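Protein HRI1 (Saccharomyces cerevisiae, PDB 3RBY) is of unknown function and non-essential, but interacts with the protein HRR25 and may also interact with SEC72. Local coordinates at residues 113-116 against 122-125. Sequence-based numbering, arbitrary orientation.
Sequences AVYP and ESVS
The phenol ring of Tyr115 meets Ser123 obliquely, with CD2 3.6 Å from Ser123 CB and the carbonyl oxygen of Glu122 farther along, 3.9 Å from the same CD2. The fit against Ser123 is doubtful in detail, because Tyr115 CE2 is modelled closer to Ser123 CB than two carbons can sit. Tyr115 CG lies anti to the carbonyl carbon and beside the backbone N (chi1 -63°), which brings the end of the ring nearer to 122-125. Cutting this side chain back to alanine is likely to deprive both His92, which it also touches, and the Glu122 carbonyl of their aromatic neighbour. The puckered ring of Pro116 puts its CG 3.6 Å from Val124 CG2, the two side chains crossing at a slant; Val13 also touches Val124. Strands 108-114 and 124-132 form a beta hairpin in the antiparallel sheet of this beta-barrel protein, and these residues stand where its paired strands give way to the connecting loop. Val114 and Val124 are the hydrogen-bonded antiparallel pair: Val124 N gives the better bond to Val114 O (3.0 Å), while Val114 N returns a weak one to Val124 O. Ala113 faces Ser125 as the neighbouring non-hydrogen-bonded pair, CA to CA 4.0 Å.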
loop_
_atom_site.group_PDB
_atom_site.type_symbol
_atom_site.label_atom_id
_atom_site.label_comp_id
_atom_site.label_asym_id
_atom_site.label_seq_id
_atom_site.Cartn_x
_atom_site.Cartn_y
_atom_site.Cartn_z
ATOM N N ALA A 113 3.484 17.316 14.570
ATOM C CA ALA A 113 2.505 17.898 15.481
ATOM C C ALA A 113 1.783 19.050 14.787
ATOM O O ALA A 113 2.275 19.610 13.804
ATOM C CB ALA A 113 3.189 18.385 16.755
ATOM N N VAL A 114 0.613 19.412 15.299
ATOM C CA VAL A 114 -0.173 20.480 14.697
ATOM C C VAL A 114 -0.884 21.252 15.826
ATOM O O VAL A 114 -0.924 20.776 16.967
ATOM C CB VAL A 114 -1.130 19.883 13.636
ATOM C CG1 VAL A 114 -2.538 19.738 14.171
ATOM C CG2 VAL A 114 -1.096 20.696 12.367
ATOM N N TYR A 115 -1.388 22.454 15.550
ATOM C CA TYR A 115 -1.997 23.263 16.620
ATOM C C TYR A 115 -3.392 23.747 16.237
ATOM O O TYR A 115 -3.605 24.926 15.940
ATOM C CB TYR A 115 -1.083 24.421 17.048
ATOM C CG TYR A 115 0.228 23.944 17.648
ATOM C CD1 TYR A 115 1.342 23.735 16.842
ATOM C CD2 TYR A 115 0.347 23.682 19.011
ATOM C CE1 TYR A 115 2.542 23.280 17.371
ATOM C CE2 TYR A 115 1.552 23.231 19.555
ATOM C CZ TYR A 115 2.646 23.027 18.725
ATOM O OH TYR A 115 3.848 22.575 19.234
ATOM N N PRO A 116 -4.353 22.817 16.247
ATOM C CA PRO A 116 -5.707 23.085 15.754
ATOM C C PRO A 116 -6.361 24.255 16.487
ATOM O O PRO A 116 -7.182 24.959 15.894
ATOM C CB PRO A 116 -6.459 21.787 16.073
ATOM C CG PRO A 116 -5.386 20.733 16.238
ATOM C CD PRO A 116 -4.190 21.448 16.774
ATOM N N GLU A 122 -2.649 23.273 23.165
ATOM C CA GLU A 122 -2.048 21.945 23.096
ATOM C C GLU A 122 -1.865 21.493 21.647
ATOM O O GLU A 122 -2.651 21.861 20.762
ATOM C CB GLU A 122 -2.886 20.921 23.861
ATOM C CG GLU A 122 -4.158 20.514 23.142
ATOM C CD GLU A 122 -5.408 21.085 23.788
ATOM O OE1 GLU A 122 -5.596 22.327 23.763
ATOM O OE2 GLU A 122 -6.206 20.278 24.314
ATOM N N SER A 123 -0.822 20.700 21.413
ATOM C CA SER A 123 -0.558 20.156 20.081
ATOM C C SER A 123 -1.104 18.733 19.900
ATOM O O SER A 123 -1.072 17.905 20.824
ATOM C CB SER A 123 0.944 20.189 19.748
ATOM O OG SER A 123 1.697 19.350 20.603
ATOM N N VAL A 124 -1.613 18.479 18.697
ATOM C CA VAL A 124 -2.027 17.150 18.272
ATOM C C VAL A 124 -0.961 16.544 17.351
ATOM O O VAL A 124 -0.679 17.068 16.268
ATOM C CB VAL A 124 -3.374 17.202 17.521
ATOM C CG1 VAL A 124 -3.873 15.786 17.201
ATOM C CG2 VAL A 124 -4.412 17.984 18.335
ATOM N N SER A 125 -0.369 15.443 17.792
ATOM C CA SER A 125 0.582 14.713 16.978
ATOM C C SER A 125 -0.179 13.825 15.988
ATOM O O SER A 125 -1.251 13.281 16.304
ATOM C CB SER A 125 1.485 13.859 17.864
ATOM O OG SER A 125 0.811 12.674 18.273
#